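Long-range contacts in N-acetyl-beta-D glucosaminidase (Rhizomucor miehei CAU432, PDB 4ZM6), which probably cleaves terminal N-acetyl-beta-D-glucosamine units as a family 3 glycoside hydrolase, and binds acetyl-CoA in a GCN5-related region that probably acetylates glucosamine: residues Lys262-Thr267 with Asn293-Ile298; Thr176-Phe181 with Thr226-Gly231; Pro74-Val79 with Met127-Ala132; Cys19-Leu24 with Ile42-Arg47. All blocks are in the same frame, centred on the assembly; numbering follows the deposited sequence. Where two conformers were deposited one is given.

Contact 1: residues Lys262-Thr267 with Asn293-Ile298; sequences KGVIIT and NDMAMI
Ile265 and Asp294 meet where the two backbones, running 51° apart, converge: Asp294 N donates to Ile265 O at 2.8 Å, and Thr267 N reaches Met295 O in a weak bond of 3.4 Å. The carboxylate of Asp294 returns the grip. With CG beside its own backbone N (chi1 -69°), Asp294 OD2 accepts a hydrogen bond from Ile265 N at 3.2 Å and 160°, on the anti side and somewhat out of the carboxylate plane. OD2 also meets Arg256, while OD1 is held by Arg332 and Ser329. The side chain of Met295 crosses that of Ile266 at a slant, Met295 CB 3.8 Å from Ile266 CG1. It then bends at chi3, and Met295 CE lies 3.9 Å from Val264 CG1. Asn293 comes in at a right angle to Ile265, Asn293 OD1 3.4 Å from Ile265 CG2, while its ND2 is bonded to Ala288 O. Further on, Thr267 OG1 weakly accepts Met297 N. Strands 264-267 and 296-298 are the last two of the eight-stranded TIM barrel, joined by a helical crossover. As their backbone pairing is sparse, a buried aspartate supplements it, and its charge is probably balanced by the two arginines.

Contact 2: residues Thr176-Phe181 with Thr226-Gly231; sequences TSIKHF and TSVMVG
Thr176 is gripped by two hydroxyls of the facing segment. Thr176 N points almost straight at Thr226 OG1 (3.2 Å, 176°), and Thr176 O accepts from Ser227 OG, in a bond modelled so short that its length is probably imprecise. Thr226 OG1 and Ser227 OG each sit between their own backbone N and carbonyl carbon, which turns them toward segment 176-181. Ser177 OG is modelled so close to Ser227 OG that the details of that pair are doubtful; Ser177 OG is also hydrogen-bonded to Trp129 NE1. Further along, Ile178 and Val228 point to one face of the sheet. Ile178 CG1, set between its backbone N and carbonyl carbon (chi1 52°), comes to 3.8 Å from Val228 CG2, and Met229 N continues the backbone ladder at Ile178 O (2.9 Å). These are the parallel fifth and sixth strands of the TIM barrel, and Lys179, His180 and Phe181 begin the KHFPGHG signature of family 3 N-acetylglucosaminidases. A cis peptide precedes His180 and the register slips by one residue in a beta bulge, after which Phe181 N bonds to Met229 O at 2.8 Å in the carbonyl plane. Lys179 and Met229 run side by side, pointing the same way. Lys179 CB is 3.9 Å from Met229 CB. Met229 bends at its last torsion, with Met229 SD 4.1 Å from Lys179 CD. Lys179 NZ forms salt bridges with Glu82 and Asp80. Phe181 CB touches Val228 CG1 at 4.0 Å, whereas the Phe181 ring turns away to meet Phe213 edge-to-face.

Contact 3: residues Pro74-Val79 with Met127-Ala132; sequences PLFIAV and MNWNLA
Ile77 and Asn128 join the third and fourth parallel strands of the TIM barrel, and they do so through a side chain as well as the backbone. Four hydrogen bonds cross the contact. Asn128 contributes two: with its CG held between backbone N and carbonyl carbon (chi1 50°), Asn128 OD1 receives Ile77 N at 2.7 Å and 168°, in the carbonyl plane on a lone pair, and Asn128 N donates to Ile77 O at 3.3 Å. The amide thus stands in for a backbone carbonyl just before the fourth strand, which is short and weakly bonded. Beyond it, Val79 N bonds weakly to Trp129 O, and Leu131 N closes the ladder on Val79 O at 2.8 Å.

The aromatic part is an edge-to-face pair. The six-membered ring of Trp129 drives its edge into the face of Phe76, centroids 4.7 Å apart and planes at 67°, with Trp129 CE3 above the ring near its rim, 3.4 Å from Phe76 CG. Asn128 O lies at the edge of the phenyl ring, near its plane.

Apolar contacts lie on both sides of strand 76-79. On the side of the indole, Ala78 CB rests 3.9 Å from Trp129 CB; on the other, Met127 meets Val79 at a right angle, Met127 CG 3.8 Å from Val79 CG1.

Contact 4: residues Cys19-Leu24 with Ile42-Arg47; sequences CGFDGL and IILFSR
Phe21 and Leu44 lie side by side and point the same way, Leu44 CD2 3.6 Å from Phe21 CE2 and placed obliquely to the ring. Ile42 arrives instead at about a right angle, Ile42 CG2 4.0 Å from Phe21 CE2, at the ring edge and near the ring plane. Phe21 starts out facing away from the facing segment; its CG, set between backbone N and carbonyl carbon (chi1 61°), brings the end of the ring back to the two aliphatic side chains. Here the first two parallel strands of the TIM barrel end their pairing. Ile43 N donates to Cys19 O at 3.2 Å, and Gly20 CA comes 3.4 Å from Ile43 O. The branch of Ile43 fits against the bare backbone, Ile43 CG2 3.5 Å from Gly20 N.

Past the strands the chemistry turns polar. Arg47, for which two conformers are deposited, reaches toward the loop, and in the conformer described Phe21 O lies over one face of its guanidinium group, too poorly aligned for a hydrogen bond. In that conformer Asp22 meets Arg47 at about a right angle, Asp22 OD2 3.7 Å from Arg47 NH2, a long salt bridge that is doubtful because it rests on one of the two copies. Asn48 is the more direct tie: its ND2 bonds to Phe21 O and Gly23 O, while its OD1 accepts Phe45 N. The loop is therefore probably fixed by apolar burial of Phe21 and by this asparagine, with the solvent-side ion pair adding at most a weaker and perhaps mobile attraction.

Each contact pairs neighbouring strands of one TIM barrel: first and second in contact 4, third and fourth in contact 3, fifth and sixth in contact 2, seventh and eighth in contact 1. Contacts 3 and 4 are zipped together by backbone bonds between strands 76-79 and 41-44, as contacts 1 and 2 are between 264-267 and 227-230. Ser177 N bonds to Ala132 O, linking contacts 2 and 3, and Met295 SD packs on Trp129 CH2 inside the barrel, joining contacts 1 and 3. Contacts 1, 2 and 3 are buried and supplement their ladders with side-chain carboxylate, hydroxyl or amide; contact 4, buried at its strand end, also reaches an exposed loop, where its charged pair is loose.

Contact 1: residues Lys262-Thr267 with Asn293-Ile298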
# COMPACT_ATOMS: atom_id res chain seq x y z
N LYS A 262 -19.21 8.22 -7.92
CA LYS A 262 -20.61 8.64 -7.88
C LYS A 262 -20.82 10.15 -8.02
O LYS A 262 -21.95 10.60 -8.17
CB LYS A 262 -21.24 8.20 -6.56
CG LYS A 262 -21.11 6.72 -6.24
CD LYS A 262 -21.71 5.84 -7.33
CE LYS A 262 -22.01 4.44 -6.81
NZ LYS A 262 -20.84 3.84 -6.10
N GLY A 263 -19.74 10.93 -7.99
CA GLY A 263 -19.83 12.39 -8.00
C GLY A 263 -19.96 13.02 -9.38
O GLY A 263 -20.21 12.33 -10.36
N VAL A 264 -19.80 14.34 -9.43
CA VAL A 264 -19.93 15.09 -10.69
C VAL A 264 -18.69 14.95 -11.56
O VAL A 264 -17.56 15.12 -11.09
CB VAL A 264 -20.19 16.59 -10.41
CG1 VAL A 264 -20.07 17.41 -11.69
CG2 VAL A 264 -21.56 16.79 -9.78
N ILE A 265 -18.90 14.66 -12.84
CA ILE A 265 -17.82 14.68 -13.82
C ILE A 265 -18.03 15.89 -14.74
O ILE A 265 -19.11 16.08 -15.28
CB ILE A 265 -17.78 13.39 -14.66
CG1 ILE A 265 -17.82 12.17 -13.74
CG2 ILE A 265 -16.52 13.36 -15.52
CD1 ILE A 265 -17.85 10.84 -14.47
N ILE A 266 -16.97 16.68 -14.90
CA ILE A 266 -17.00 17.91 -15.70
C ILE A 266 -15.82 17.90 -16.68
O ILE A 266 -14.83 17.21 -16.44
CB ILE A 266 -16.98 19.16 -14.79
CG1 ILE A 266 -17.12 20.45 -15.61
CG2 ILE A 266 -15.71 19.23 -13.96
CD1 ILE A 266 -17.50 21.67 -14.79
N THR A 267 -15.93 18.64 -17.79
CA THR A 267 -14.83 18.74 -18.75
C THR A 267 -13.93 19.92 -18.43
O THR A 267 -14.32 20.84 -17.70
CB THR A 267 -15.32 18.93 -20.21
OG1 THR A 267 -15.66 20.31 -20.44
CG2 THR A 267 -16.52 18.03 -20.52
N ASN A 293 -20.01 12.55 -19.09
CA ASN A 293 -19.83 13.76 -18.31
C ASN A 293 -21.17 14.27 -17.80
O ASN A 293 -22.18 14.18 -18.51
CB ASN A 293 -19.16 14.87 -19.13
CG ASN A 293 -17.67 14.66 -19.31
OD1 ASN A 293 -16.88 15.04 -18.45
ND2 ASN A 293 -17.28 14.10 -20.45
N ASP A 294 -21.19 14.79 -16.58
CA ASP A 294 -22.38 15.44 -16.04
C ASP A 294 -22.44 16.91 -16.43
O ASP A 294 -23.50 17.53 -16.34
CB ASP A 294 -22.40 15.33 -14.52
CG ASP A 294 -22.62 13.91 -14.03
OD1 ASP A 294 -23.51 13.22 -14.58
OD2 ASP A 294 -21.92 13.49 -13.10
N MET A 295 -21.32 17.49 -16.86
CA MET A 295 -21.23 18.94 -16.99
C MET A 295 -20.26 19.35 -18.10
O MET A 295 -19.25 18.69 -18.32
CB MET A 295 -20.80 19.54 -15.65
CG MET A 295 -21.32 20.94 -15.38
SD MET A 295 -21.26 21.40 -13.64
CE MET A 295 -22.44 20.24 -12.97
N ALA A 296 -20.58 20.45 -18.78
CA ALA A 296 -19.74 20.97 -19.87
C ALA A 296 -19.29 22.41 -19.59
O ALA A 296 -20.09 23.26 -19.21
CB ALA A 296 -20.49 20.90 -21.19
N MET A 297 -18.01 22.66 -19.80
CA MET A 297 -17.40 23.95 -19.52
C MET A 297 -17.17 24.70 -20.82
O MET A 297 -16.62 24.14 -21.78
CB MET A 297 -16.08 23.74 -18.77
CG MET A 297 -15.31 25.01 -18.46
SD MET A 297 -13.89 24.64 -17.40
CE MET A 297 -12.77 25.98 -17.79
N ILE A 298 -17.61 25.95 -20.86
CA ILE A 298 -17.42 26.81 -22.03
C ILE A 298 -17.01 28.21 -21.57
O ILE A 298 -17.80 29.16 -21.62
CB ILE A 298 -18.68 26.87 -22.93
CG1 ILE A 298 -19.28 25.47 -23.12
CG2 ILE A 298 -18.34 27.50 -24.27
CD1 ILE A 298 -20.51 25.43 -24.00

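Contact 2: residues Thr176-Phe181 with Thr226-Gly231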
# COMPACT_ATOMS: atom_id res chain seq x y z
N THR A 176 -14.75 21.34 -5.18
CA THR A 176 -13.46 21.05 -5.80
C THR A 176 -13.58 20.23 -7.08
O THR A 176 -14.62 19.66 -7.38
CB THR A 176 -12.50 20.32 -4.83
OG1 THR A 176 -13.10 19.10 -4.36
CG2 THR A 176 -12.16 21.21 -3.64
N SER A 177 -12.48 20.20 -7.83
CA SER A 177 -12.37 19.42 -9.05
C SER A 177 -10.93 18.98 -9.18
O SER A 177 -10.05 19.79 -9.44
CB SER A 177 -12.76 20.25 -10.27
OG SER A 177 -14.12 20.63 -10.21
N ILE A 178 -10.70 17.68 -8.97
CA ILE A 178 -9.37 17.13 -9.18
C ILE A 178 -9.16 16.96 -10.69
O ILE A 178 -10.06 16.49 -11.40
CB ILE A 178 -9.12 15.82 -8.39
CG1 ILE A 178 -10.22 14.78 -8.64
CG2 ILE A 178 -9.04 16.12 -6.91
CD1 ILE A 178 -9.81 13.39 -8.23
N LYS A 179 -8.00 17.39 -11.17
CA LYS A 179 -7.72 17.43 -12.61
C LYS A 179 -6.26 17.15 -12.89
O LYS A 179 -5.43 17.33 -12.01
CB LYS A 179 -8.10 18.80 -13.16
CG LYS A 179 -7.65 19.98 -12.30
CD LYS A 179 -7.53 21.25 -13.13
CE LYS A 179 -7.84 22.49 -12.30
NZ LYS A 179 -7.27 23.74 -12.88
N HIS A 180 -5.91 16.72 -14.11
CA HIS A 180 -6.82 16.55 -15.25
C HIS A 180 -6.90 15.08 -15.58
O HIS A 180 -5.93 14.50 -16.07
CB HIS A 180 -6.29 17.30 -16.47
CG HIS A 180 -6.03 18.75 -16.22
ND1 HIS A 180 -6.93 19.73 -16.56
CD2 HIS A 180 -4.97 19.38 -15.66
CE1 HIS A 180 -6.43 20.91 -16.23
NE2 HIS A 180 -5.25 20.72 -15.68
N PHE A 181 -8.05 14.47 -15.33
CA PHE A 181 -8.21 13.03 -15.51
C PHE A 181 -8.01 12.69 -16.98
O PHE A 181 -8.53 13.39 -17.84
CB PHE A 181 -9.60 12.59 -15.03
CG PHE A 181 -9.76 11.10 -14.93
CD1 PHE A 181 -9.36 10.43 -13.78
CD2 PHE A 181 -10.30 10.38 -15.98
CE1 PHE A 181 -9.50 9.05 -13.68
CE2 PHE A 181 -10.45 9.00 -15.89
CZ PHE A 181 -10.05 8.34 -14.73
N THR A 226 -15.54 16.43 -4.67
CA THR A 226 -16.96 16.51 -4.99
C THR A 226 -17.18 16.50 -6.50
O THR A 226 -18.29 16.23 -6.96
CB THR A 226 -17.61 17.77 -4.39
OG1 THR A 226 -16.79 18.92 -4.66
CG2 THR A 226 -17.78 17.62 -2.89
N SER A 227 -16.12 16.79 -7.26
CA SER A 227 -16.15 16.64 -8.71
C SER A 227 -14.78 16.23 -9.27
O SER A 227 -13.75 16.38 -8.62
CB SER A 227 -16.62 17.94 -9.38
OG SER A 227 -15.55 18.85 -9.56
N VAL A 228 -14.80 15.70 -10.49
CA VAL A 228 -13.59 15.30 -11.21
C VAL A 228 -13.61 15.93 -12.60
O VAL A 228 -14.62 15.85 -13.30
CB VAL A 228 -13.50 13.77 -11.34
CG1 VAL A 228 -12.30 13.37 -12.20
CG2 VAL A 228 -13.42 13.12 -9.97
N MET A 229 -12.51 16.54 -13.01
CA MET A 229 -12.41 17.15 -14.33
C MET A 229 -11.59 16.28 -15.29
O MET A 229 -10.49 15.84 -14.97
CB MET A 229 -11.79 18.54 -14.24
CG MET A 229 -11.84 19.33 -15.54
SD MET A 229 -10.84 20.82 -15.48
CE MET A 229 -11.86 21.84 -14.41
N VAL A 230 -12.14 16.06 -16.48
CA VAL A 230 -11.47 15.29 -17.51
C VAL A 230 -10.83 16.24 -18.52
O VAL A 230 -11.52 16.95 -19.25
CB VAL A 230 -12.48 14.37 -18.23
CG1 VAL A 230 -11.75 13.45 -19.20
CG2 VAL A 230 -13.27 13.57 -17.22
N GLY A 231 -9.50 16.26 -18.56
CA GLY A 231 -8.78 17.08 -19.52
C GLY A 231 -8.91 16.55 -20.94
O GLY A 231 -9.63 15.57 -21.19

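Contact 3: residues Pro74-Val79 with Met127-Ala132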
# COMPACT_ATOMS: atom_id res chain seq x y z
N PRO A 74 -29.25 28.16 -6.12
CA PRO A 74 -28.34 29.24 -6.51
C PRO A 74 -27.28 28.78 -7.51
O PRO A 74 -27.01 27.59 -7.63
CB PRO A 74 -27.67 29.66 -5.19
CG PRO A 74 -28.44 29.01 -4.10
CD PRO A 74 -29.10 27.80 -4.70
N LEU A 75 -26.71 29.75 -8.22
CA LEU A 75 -25.63 29.49 -9.16
C LEU A 75 -24.37 29.01 -8.45
O LEU A 75 -24.13 29.35 -7.29
CB LEU A 75 -25.27 30.76 -9.94
CG LEU A 75 -26.34 31.42 -10.82
CD1 LEU A 75 -25.75 32.64 -11.50
CD2 LEU A 75 -26.89 30.44 -11.85
N PHE A 76 -23.58 28.21 -9.16
CA PHE A 76 -22.19 27.98 -8.80
C PHE A 76 -21.38 29.07 -9.50
O PHE A 76 -21.67 29.42 -10.64
CB PHE A 76 -21.71 26.61 -9.28
CG PHE A 76 -21.74 25.54 -8.21
CD1 PHE A 76 -21.03 25.70 -7.03
CD2 PHE A 76 -22.44 24.35 -8.41
CE1 PHE A 76 -21.04 24.71 -6.05
CE2 PHE A 76 -22.46 23.36 -7.44
CZ PHE A 76 -21.76 23.54 -6.26
N ILE A 77 -20.39 29.61 -8.80
CA ILE A 77 -19.47 30.59 -9.38
C ILE A 77 -18.05 30.07 -9.19
O ILE A 77 -17.44 30.23 -8.12
CB ILE A 77 -19.65 31.97 -8.72
CG1 ILE A 77 -21.09 32.46 -8.92
CG2 ILE A 77 -18.66 32.98 -9.28
CD1 ILE A 77 -21.38 33.82 -8.30
N ALA A 78 -17.52 29.46 -10.24
CA ALA A 78 -16.24 28.76 -10.18
C ALA A 78 -15.06 29.64 -10.59
O ALA A 78 -15.25 30.74 -11.09
CB ALA A 78 -16.30 27.51 -11.05
N VAL A 79 -13.85 29.13 -10.35
CA VAL A 79 -12.62 29.84 -10.69
C VAL A 79 -11.41 28.89 -10.65
O VAL A 79 -11.39 27.94 -9.86
CB VAL A 79 -12.40 31.03 -9.72
CG1 VAL A 79 -12.01 30.54 -8.33
CG2 VAL A 79 -11.35 31.98 -10.27
N MET A 127 -17.17 33.33 -4.55
CA MET A 127 -16.70 32.09 -5.18
C MET A 127 -17.00 30.90 -4.29
O MET A 127 -16.66 30.91 -3.11
CB MET A 127 -15.20 32.10 -5.48
CG MET A 127 -14.86 32.51 -6.89
SD MET A 127 -15.11 34.27 -7.09
CE MET A 127 -13.62 34.91 -6.31
N ASN A 128 -17.60 29.88 -4.88
CA ASN A 128 -18.01 28.69 -4.14
C ASN A 128 -17.68 27.40 -4.90
O ASN A 128 -18.37 26.39 -4.75
CB ASN A 128 -19.51 28.79 -3.83
CG ASN A 128 -20.35 29.13 -5.05
OD1 ASN A 128 -19.85 29.17 -6.17
ND2 ASN A 128 -21.63 29.38 -4.82
N TRP A 129 -16.63 27.45 -5.71
CA TRP A 129 -16.15 26.29 -6.45
C TRP A 129 -14.77 26.60 -7.02
O TRP A 129 -14.66 27.31 -8.01
CB TRP A 129 -17.11 25.91 -7.59
CG TRP A 129 -16.81 24.58 -8.25
CD1 TRP A 129 -15.63 23.88 -8.21
CD2 TRP A 129 -17.70 23.81 -9.05
NE1 TRP A 129 -15.74 22.72 -8.93
CE2 TRP A 129 -17.00 22.65 -9.46
CE3 TRP A 129 -19.02 23.98 -9.47
CZ2 TRP A 129 -17.58 21.67 -10.26
CZ3 TRP A 129 -19.60 23.00 -10.27
CH2 TRP A 129 -18.88 21.87 -10.66
N ASN A 130 -13.73 26.06 -6.40
CA ASN A 130 -12.39 26.20 -6.93
C ASN A 130 -12.08 24.99 -7.82
O ASN A 130 -12.18 23.84 -7.38
CB ASN A 130 -11.38 26.32 -5.80
CG ASN A 130 -10.01 26.75 -6.29
OD1 ASN A 130 -9.78 26.92 -7.49
ND2 ASN A 130 -9.08 26.92 -5.35
N LEU A 131 -11.72 25.26 -9.07
CA LEU A 131 -11.34 24.20 -10.01
C LEU A 131 -9.91 23.78 -9.68
O LEU A 131 -8.95 24.22 -10.30
CB LEU A 131 -11.45 24.68 -11.46
CG LEU A 131 -12.83 25.21 -11.87
CD1 LEU A 131 -12.76 25.86 -13.24
CD2 LEU A 131 -13.87 24.10 -11.84
N ALA A 132 -9.80 22.94 -8.66
CA ALA A 132 -8.52 22.54 -8.10
C ALA A 132 -8.78 21.40 -7.13
O ALA A 132 -9.93 21.18 -6.72
CB ALA A 132 -7.87 23.72 -7.40

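Contact 4: residues Cys19-Leu24 with Ile42-Arg47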
# COMPACT_ATOMS: atom_id res chain seq x y z
N CYS A 19 -20.22 28.55 -17.82
CA CYS A 19 -19.87 29.50 -18.89
C CYS A 19 -19.33 30.80 -18.32
O CYS A 19 -19.77 31.27 -17.27
CB CYS A 19 -21.11 29.78 -19.74
SG CYS A 19 -22.12 28.32 -20.11
N GLY A 20 -18.36 31.38 -19.03
CA GLY A 20 -17.71 32.62 -18.61
C GLY A 20 -18.21 33.85 -19.34
O GLY A 20 -19.29 33.84 -19.94
N PHE A 21 -17.42 34.92 -19.27
CA PHE A 21 -17.73 36.20 -19.93
C PHE A 21 -16.54 37.15 -19.81
O PHE A 21 -15.51 36.79 -19.23
CB PHE A 21 -18.99 36.84 -19.34
CG PHE A 21 -18.88 37.16 -17.87
CD1 PHE A 21 -18.26 38.34 -17.44
CD2 PHE A 21 -19.40 36.30 -16.92
CE1 PHE A 21 -18.16 38.64 -16.10
CE2 PHE A 21 -19.30 36.60 -15.57
CZ PHE A 21 -18.68 37.77 -15.16
N ASP A 22 -16.69 38.35 -20.36
CA ASP A 22 -15.66 39.39 -20.26
C ASP A 22 -16.19 40.60 -19.48
O ASP A 22 -17.40 40.84 -19.43
CB ASP A 22 -15.23 39.83 -21.67
CG ASP A 22 -13.78 40.30 -21.71
OD1 ASP A 22 -13.38 41.07 -20.81
OD2 ASP A 22 -13.05 39.91 -22.65
N GLY A 23 -15.28 41.34 -18.85
CA GLY A 23 -15.63 42.56 -18.11
C GLY A 23 -15.69 42.34 -16.61
O GLY A 23 -15.35 41.28 -16.12
N LEU A 24 -16.16 43.37 -15.89
CA LEU A 24 -16.18 43.38 -14.42
C LEU A 24 -17.60 43.51 -13.88
O LEU A 24 -17.80 43.86 -12.71
CB LEU A 24 -15.29 44.52 -13.89
CG LEU A 24 -14.07 44.89 -14.75
CD1 LEU A 24 -14.39 46.06 -15.68
CD2 LEU A 24 -12.86 45.23 -13.90
N ILE A 42 -21.29 29.42 -13.25
CA ILE A 42 -20.50 30.45 -13.91
C ILE A 42 -19.03 30.17 -13.64
O ILE A 42 -18.69 29.54 -12.63
CB ILE A 42 -20.83 31.86 -13.36
CG1 ILE A 42 -22.33 32.15 -13.47
CG2 ILE A 42 -20.01 32.94 -14.06
CD1 ILE A 42 -22.87 32.18 -14.89
N ILE A 43 -18.16 30.62 -14.54
CA ILE A 43 -16.70 30.57 -14.32
C ILE A 43 -16.11 31.96 -14.55
O ILE A 43 -16.53 32.69 -15.45
CB ILE A 43 -16.01 29.51 -15.22
CG1 ILE A 43 -14.48 29.60 -15.06
CG2 ILE A 43 -16.41 29.66 -16.68
CD1 ILE A 43 -13.72 28.40 -15.61
N LEU A 44 -15.12 32.32 -13.73
CA LEU A 44 -14.51 33.64 -13.76
C LEU A 44 -13.00 33.56 -13.98
O LEU A 44 -12.36 32.56 -13.65
CB LEU A 44 -14.79 34.38 -12.45
CG LEU A 44 -16.25 34.48 -12.00
CD1 LEU A 44 -16.33 35.21 -10.67
CD2 LEU A 44 -17.11 35.17 -13.05
N PHE A 45 -12.44 34.63 -14.54
CA PHE A 45 -11.00 34.74 -14.77
C PHE A 45 -10.52 36.11 -14.29
O PHE A 45 -11.33 36.92 -13.85
CB PHE A 45 -10.69 34.57 -16.26
CG PHE A 45 -11.04 33.21 -16.80
CD1 PHE A 45 -12.36 32.90 -17.14
CD2 PHE A 45 -10.06 32.25 -16.98
CE1 PHE A 45 -12.68 31.65 -17.63
CE2 PHE A 45 -10.37 31.00 -17.49
CZ PHE A 45 -11.68 30.70 -17.81
N SER A 46 -9.22 36.39 -14.40
CA SER A 46 -8.67 37.70 -14.01
C SER A 46 -9.35 38.88 -14.73
O SER A 46 -9.45 39.97 -14.17
CB SER A 46 -7.16 37.75 -14.25
OG SER A 46 -6.53 36.59 -13.75
N ARG A 47 -9.81 38.65 -15.96
CA ARG A 47 -10.64 39.61 -16.69
C ARG A 47 -11.79 40.12 -15.82
O ARG A 47 -12.06 41.33 -15.78
CB ARG A 47 -11.23 38.96 -17.94
CG ARG A 47 -10.36 37.88 -18.56
CD ARG A 47 -11.19 36.67 -18.97
NE ARG A 47 -11.78 36.81 -20.29
CZ ARG A 47 -12.82 36.10 -20.71
NH1 ARG A 47 -13.38 35.21 -19.91
NH2 ARG A 47 -13.30 36.29 -21.93